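Local coordinates for filamentation induced by cAMP protein Fic (Desulfovibrio alaskensis, PDB 4RGL) that is a largely helical member of the Fic/DOC family with a C-terminal domain of the helix-turn-helix class, its precise role being undefined, at residues 98-103 with 196-202; 157-161 with 173-177. All coordinates share one frame; numbering follows the deposited sequence.

Contact 1 of 2, residues 98-103 with 196-202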
loop_
_atom_site.group_PDB
_atom_site.type_symbol
_atom_site.label_atom_id
_atom_site.label_comp_id
_atom_site.label_asym_id
_atom_site.label_seq_id
_atom_site.Cartn_x
_atom_site.Cartn_y
_atom_site.Cartn_z
HETATM N N MSE A 98 10.720 -6.761 -1.178
HETATM C CA MSE A 98 9.888 -7.961 -1.378
HETATM C C MSE A 98 10.279 -8.714 -2.635
HETATM O O MSE A 98 10.101 -9.932 -2.695
HETATM C CB MSE A 98 8.410 -7.596 -1.444
HETATM C CG MSE A 98 7.863 -7.057 -0.139
HETATM SE SE MSE A 98 5.945 -6.853 -0.187
HETATM C CE MSE A 98 5.516 -8.471 0.023
ATOM N N GLU A 99 10.783 -7.992 -3.665
ATOM C CA GLU A 99 11.179 -8.601 -4.943
ATOM C C GLU A 99 12.208 -9.735 -4.720
ATOM O O GLU A 99 12.200 -10.726 -5.450
ATOM C CB GLU A 99 11.761 -7.525 -5.892
ATOM C CG GLU A 99 12.025 -8.021 -7.317
ATOM C CD GLU A 99 10.783 -8.346 -8.137
ATOM O OE1 GLU A 99 9.895 -7.468 -8.244
ATOM O OE2 GLU A 99 10.763 -9.423 -8.779
ATOM N N ASP A 100 13.041 -9.609 -3.665
ATOM C CA ASP A 100 14.114 -10.570 -3.371
ATOM C C ASP A 100 13.585 -11.884 -2.753
ATOM O O ASP A 100 14.305 -12.891 -2.763
ATOM C CB ASP A 100 15.144 -9.943 -2.395
ATOM C CG ASP A 100 15.748 -8.626 -2.862
ATOM O OD1 ASP A 100 15.771 -8.383 -4.098
ATOM O OD2 ASP A 100 16.274 -7.875 -2.003
ATOM N N TRP A 101 12.384 -11.851 -2.122
ATOM C CA TRP A 101 11.958 -12.953 -1.268
ATOM C C TRP A 101 10.924 -13.885 -1.918
ATOM O O TRP A 101 10.001 -13.439 -2.610
ATOM C CB TRP A 101 11.388 -12.428 0.043
ATOM C CG TRP A 101 12.297 -11.476 0.751
ATOM C CD1 TRP A 101 13.640 -11.614 0.945
ATOM C CD2 TRP A 101 11.908 -10.305 1.473
ATOM N NE1 TRP A 101 14.127 -10.542 1.646
ATOM C CE2 TRP A 101 13.081 -9.735 2.008
ATOM C CE3 TRP A 101 10.676 -9.676 1.715
ATOM C CZ2 TRP A 101 13.064 -8.553 2.754
ATOM C CZ3 TRP A 101 10.663 -8.496 2.440
ATOM C CH2 TRP A 101 11.844 -7.953 2.961
ATOM N N ASP A 102 11.052 -15.183 -1.600
ATOM C CA ASP A 102 10.080 -16.218 -1.878
ATOM C C ASP A 102 9.424 -16.618 -0.551
ATOM O O ASP A 102 10.133 -16.927 0.412
ATOM C CB ASP A 102 10.769 -17.425 -2.572
ATOM C CG ASP A 102 9.830 -18.546 -2.992
ATOM O OD1 ASP A 102 8.965 -18.936 -2.172
ATOM O OD2 ASP A 102 10.059 -19.135 -4.071
ATOM N N ALA A 103 8.093 -16.493 -0.461
ATOM C CA ALA A 103 7.353 -16.643 0.803
ATOM C C ALA A 103 7.623 -18.008 1.515
ATOM O O ALA A 103 7.402 -18.118 2.722
ATOM C CB ALA A 103 5.873 -16.487 0.553
ATOM N N TRP A 196 3.935 -10.916 5.035
ATOM C CA TRP A 196 4.066 -12.181 4.335
ATOM C C TRP A 196 2.788 -12.519 3.561
ATOM O O TRP A 196 2.876 -13.098 2.479
ATOM C CB TRP A 196 4.435 -13.308 5.300
ATOM C CG TRP A 196 5.648 -14.077 4.862
ATOM C CD1 TRP A 196 5.693 -15.386 4.482
ATOM C CD2 TRP A 196 6.935 -13.526 4.546
ATOM N NE1 TRP A 196 6.963 -15.715 4.072
ATOM C CE2 TRP A 196 7.734 -14.581 4.058
ATOM C CE3 TRP A 196 7.502 -12.242 4.656
ATOM C CZ2 TRP A 196 9.072 -14.401 3.702
ATOM C CZ3 TRP A 196 8.815 -12.057 4.267
ATOM C CH2 TRP A 196 9.592 -13.127 3.812
ATOM N N GLN A 197 1.617 -12.051 4.040
ATOM C CA GLN A 197 0.386 -12.217 3.270
ATOM C C GLN A 197 0.482 -11.433 1.945
ATOM O O GLN A 197 0.185 -11.982 0.885
ATOM C CB GLN A 197 -0.837 -11.778 4.074
ATOM C CG GLN A 197 -2.132 -11.886 3.269
ATOM C CD GLN A 197 -3.334 -11.494 4.058
ATOM O OE1 GLN A 197 -3.648 -12.091 5.089
ATOM N NE2 GLN A 197 -4.133 -10.599 3.496
ATOM N N THR A 198 1.007 -10.188 2.004
ATOM C CA THR A 198 1.248 -9.372 0.811
ATOM C C THR A 198 2.263 -10.071 -0.120
ATOM O O THR A 198 2.124 -10.005 -1.344
ATOM C CB THR A 198 1.740 -7.965 1.215
ATOM O OG1 THR A 198 0.824 -7.394 2.149
ATOM C CG2 THR A 198 1.900 -7.042 0.023
ATOM N N LEU A 199 3.263 -10.772 0.465
ATOM C CA LEU A 199 4.286 -11.453 -0.328
ATOM C C LEU A 199 3.691 -12.640 -1.060
ATOM O O LEU A 199 3.903 -12.779 -2.263
ATOM C CB LEU A 199 5.469 -11.902 0.557
ATOM C CG LEU A 199 6.684 -12.488 -0.202
ATOM C CD1 LEU A 199 7.260 -11.476 -1.202
ATOM C CD2 LEU A 199 7.736 -12.925 0.742
ATOM N N ILE A 200 2.882 -13.465 -0.356
ATOM C CA ILE A 200 2.215 -14.620 -0.970
ATOM C C ILE A 200 1.293 -14.146 -2.134
ATOM O O ILE A 200 1.249 -14.796 -3.183
ATOM C CB ILE A 200 1.421 -15.435 0.096
ATOM C CG1 ILE A 200 2.371 -15.978 1.186
ATOM C CG2 ILE A 200 0.628 -16.578 -0.561
ATOM C CD1 ILE A 200 1.676 -16.564 2.396
ATOM N N LEU A 201 0.640 -12.963 -1.973
ATOM C CA LEU A 201 -0.242 -12.422 -3.013
ATOM C C LEU A 201 0.560 -11.830 -4.187
ATOM O O LEU A 201 0.164 -12.011 -5.339
ATOM C CB LEU A 201 -1.195 -11.360 -2.442
ATOM C CG LEU A 201 -2.265 -11.868 -1.451
ATOM C CD1 LEU A 201 -3.180 -10.750 -1.029
ATOM C CD2 LEU A 201 -3.083 -13.010 -2.053
ATOM N N ARG A 202 1.694 -11.130 -3.906
ATOM C CA ARG A 202 2.468 -10.535 -5.001
ATOM C C ARG A 202 3.302 -11.607 -5.742
ATOM O O ARG A 202 3.639 -11.413 -6.911
ATOM C CB ARG A 202 3.364 -9.388 -4.519
ATOM C CG ARG A 202 4.545 -9.807 -3.694
ATOM C CD ARG A 202 5.644 -8.769 -3.787
ATOM N NE ARG A 202 6.353 -8.847 -5.067
ATOM C CZ ARG A 202 7.093 -7.863 -5.564
ATOM N NH1 ARG A 202 7.139 -6.683 -4.953
ATOM N NH2 ARG A 202 7.727 -8.020 -6.718
#
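Met98, a selenomethionine, is extended through chi2 and then bends at chi3 (78°), a turn that lays its methyl CE on helix 189-202, 3.5 Å from Leu199 CB and 3.9 Å from Thr198 CG2. Leu199 answers with CG anti to its backbone N, which drives both methyls into the incoming loop: CD2 lies 3.8 Å from Trp101 CB and also meets Ala103, while CD1 comes near the carbonyl oxygens of Met98 and Trp101. The signature HPFx(D/E)GNGRxxR of the Fic family begins in the loop before helix 189-202 and runs into the first turns of that helix. Its partner here, segment 98-103, joins helices 82-95 and 106-117. One turn before Leu199, the Trp196 indole spends its N-H on the loop: NE1 donates to Ala103 O over 2.8 Å (N-H...O 154°), reaching a lone pair in the carbonyl plane. The far end of the same indole meets Trp101 obliquely, centroids of the six-membered rings 5.9 Å apart. Ala103 CB fits against Ile200 CG1 at 3.6 Å. On the more exposed side, Glu99 OE1 and Arg202 NH2 form a salt bridge of 2.7 Å; its hydrogen bond is bent and weak, and the carboxylate and guanidinium planes stand 80° apart.

Contact 2 of 2, residues 157-161 with 173-177; sequences LLDWL and CIFHY
Leu157 and Phe175 make the one CH-pi contact between 157-161 and 173-177. Methyl CD2 of Leu157 stands over one face of the phenyl ring, 4.1 Å from its centroid and 26° off the normal, displaced toward the rim that carries CD2 and CE2. With CG anti to the backbone N (chi1 -175°), the Phe175 ring swings across the gap although its CB does not aim straight at helix 150-163. The other side-chain contacts of Phe175 with segment 157-161 are apolar and gather on the same side of the ring's outline. Leu157 CG is 3.7 Å from Phe175 CE2; Leu158 CD2 reaches the ring edge near its plane, 3.9 Å from Phe175 CE2; Leu161, one turn on from Leu157, brings its CD2 obliquely to within 3.8 Å of Phe175 CD2. Three leucines of one helix thus hold one aromatic ring of the other. The pair is an antiparallel helical hairpin within the Fic/DOC family region: only a short turn separates helix 150-163 from helix 168-182, and the axes of the two segments run at 179°, 11.0 Å apart, a wide spacing bridged by large side chains. A second apolar pairing lies beside the first. The six-membered part of the Trp160 indole crosses Ile174 at about a right angle, with CH2 3.5 Å from Ile174 CG2, while the other Ile174 branch, through CG1, leads away from the tryptophan's helix. Pro10, from the N-terminal region, touches both Trp160 and Ile174, and Tyr8 lies against Leu157.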
loop_
_atom_site.group_PDB
_atom_site.type_symbol
_atom_site.label_atom_id
_atom_site.label_comp_id
_atom_site.label_asym_id
_atom_site.label_seq_id
_atom_site.Cartn_x
_atom_site.Cartn_y
_atom_site.Cartn_z
ATOM N N LEU A 157 5.033 -25.207 8.375
ATOM C CA LEU A 157 4.206 -24.176 7.756
ATOM C C LEU A 157 4.800 -23.717 6.407
ATOM O O LEU A 157 4.063 -23.583 5.429
ATOM C CB LEU A 157 4.050 -22.972 8.712
ATOM C CG LEU A 157 3.155 -21.833 8.215
ATOM C CD1 LEU A 157 1.756 -22.340 7.868
ATOM C CD2 LEU A 157 3.082 -20.718 9.231
ATOM N N LEU A 158 6.128 -23.492 6.357
ATOM C CA LEU A 158 6.795 -23.040 5.130
ATOM C C LEU A 158 6.866 -24.164 4.102
ATOM O O LEU A 158 6.782 -23.901 2.901
ATOM C CB LEU A 158 8.203 -22.509 5.436
ATOM C CG LEU A 158 8.261 -21.230 6.276
ATOM C CD1 LEU A 158 9.629 -21.026 6.851
ATOM C CD2 LEU A 158 7.815 -20.011 5.466
ATOM N N ASP A 159 6.997 -25.428 4.568
ATOM C CA ASP A 159 6.990 -26.580 3.665
ATOM C C ASP A 159 5.613 -26.748 3.055
ATOM O O ASP A 159 5.498 -27.003 1.853
ATOM C CB ASP A 159 7.413 -27.864 4.399
ATOM C CG ASP A 159 7.412 -29.101 3.512
ATOM O OD1 ASP A 159 8.037 -29.054 2.424
ATOM O OD2 ASP A 159 6.820 -30.124 3.920
ATOM N N TRP A 160 4.555 -26.562 3.876
ATOM C CA TRP A 160 3.176 -26.631 3.412
ATOM C C TRP A 160 2.917 -25.588 2.342
ATOM O O TRP A 160 2.341 -25.904 1.308
ATOM C CB TRP A 160 2.196 -26.442 4.584
ATOM C CG TRP A 160 0.777 -26.243 4.142
ATOM C CD1 TRP A 160 -0.114 -27.213 3.788
ATOM C CD2 TRP A 160 0.126 -24.990 3.896
ATOM N NE1 TRP A 160 -1.282 -26.641 3.338
ATOM C CE2 TRP A 160 -1.165 -25.278 3.403
ATOM C CE3 TRP A 160 0.504 -23.646 4.060
ATOM C CZ2 TRP A 160 -2.083 -24.274 3.080
ATOM C CZ3 TRP A 160 -0.398 -22.654 3.717
ATOM C CH2 TRP A 160 -1.668 -22.970 3.219
ATOM N N LEU A 161 3.352 -24.340 2.589
ATOM C CA LEU A 161 3.136 -23.220 1.674
ATOM C C LEU A 161 3.800 -23.478 0.302
ATOM O O LEU A 161 3.247 -23.095 -0.730
ATOM C CB LEU A 161 3.687 -21.921 2.298
ATOM C CG LEU A 161 3.376 -20.620 1.546
ATOM C CD1 LEU A 161 1.878 -20.328 1.549
ATOM C CD2 LEU A 161 4.132 -19.456 2.149
ATOM N N CYS A 173 -4.223 -16.432 3.400
ATOM C CA CYS A 173 -5.068 -16.344 4.589
ATOM C C CYS A 173 -4.700 -17.444 5.582
ATOM O O CYS A 173 -4.606 -17.178 6.784
ATOM C CB CYS A 173 -6.543 -16.412 4.208
ATOM S SG CYS A 173 -7.109 -15.033 3.186
ATOM N N ILE A 174 -4.509 -18.690 5.084
ATOM C CA ILE A 174 -4.154 -19.828 5.939
ATOM C C ILE A 174 -2.802 -19.567 6.630
ATOM O O ILE A 174 -2.678 -19.778 7.843
ATOM C CB ILE A 174 -4.124 -21.155 5.126
ATOM C CG1 ILE A 174 -5.487 -21.430 4.412
ATOM C CG2 ILE A 174 -3.712 -22.328 6.011
ATOM C CD1 ILE A 174 -6.688 -21.758 5.364
ATOM N N PHE A 175 -1.797 -19.081 5.861
ATOM C CA PHE A 175 -0.475 -18.780 6.413
ATOM C C PHE A 175 -0.572 -17.703 7.497
ATOM O O PHE A 175 -0.006 -17.868 8.575
ATOM C CB PHE A 175 0.491 -18.336 5.306
ATOM C CG PHE A 175 1.912 -18.126 5.786
ATOM C CD1 PHE A 175 2.302 -16.917 6.351
ATOM C CD2 PHE A 175 2.854 -19.142 5.685
ATOM C CE1 PHE A 175 3.600 -16.740 6.829
ATOM C CE2 PHE A 175 4.159 -18.955 6.147
ATOM C CZ PHE A 175 4.523 -17.756 6.714
ATOM N N HIS A 176 -1.305 -16.602 7.207
ATOM C CA HIS A 176 -1.516 -15.498 8.159
ATOM C C HIS A 176 -2.076 -16.032 9.473
ATOM O O HIS A 176 -1.585 -15.679 10.538
ATOM C CB HIS A 176 -2.487 -14.451 7.549
ATOM C CG HIS A 176 -2.464 -13.107 8.228
ATOM N ND1 HIS A 176 -2.462 -11.932 7.497
ATOM C CD2 HIS A 176 -2.430 -12.798 9.546
ATOM C CE1 HIS A 176 -2.458 -10.954 8.386
ATOM N NE2 HIS A 176 -2.419 -11.426 9.632
ATOM N N TYR A 177 -3.076 -16.919 9.387
ATOM C CA TYR A 177 -3.740 -17.507 10.546
ATOM C C TYR A 177 -2.782 -18.386 11.341
ATOM O O TYR A 177 -2.732 -18.286 12.569
ATOM C CB TYR A 177 -4.959 -18.319 10.094
ATOM C CG TYR A 177 -5.607 -19.129 11.193
ATOM C CD1 TYR A 177 -6.462 -18.533 12.115
ATOM C CD2 TYR A 177 -5.474 -20.514 11.232
ATOM C CE1 TYR A 177 -7.118 -19.284 13.087
ATOM C CE2 TYR A 177 -6.157 -21.282 12.174
ATOM C CZ TYR A 177 -6.971 -20.662 13.106
ATOM O OH TYR A 177 -7.615 -21.415 14.061
#

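In the fold
Contacts 1 and 2 are centred about 12 Å apart, and contact 2 is nested in the chain between the two segments of contact 1. They meet through helices 168-182 and 189-202, consecutive in sequence and joined by the loop in which the Fic signature begins. Trp196 and Phe175, each central to its own contact, touch at 3.4 Å between Trp196 CD1 and Phe175 CE1, their planes about 35° apart. Ala103 O, which accepts the indole N-H, also packs against Leu158 CD2 at 3.4 Å, so the hairpin reaches the loop as well. A probable hydrogen bond, Gln197 OE1 to His176 ND1 (2.7 Å), joins the two helices further along, where His176 also touches Arg194, the last residue of the signature.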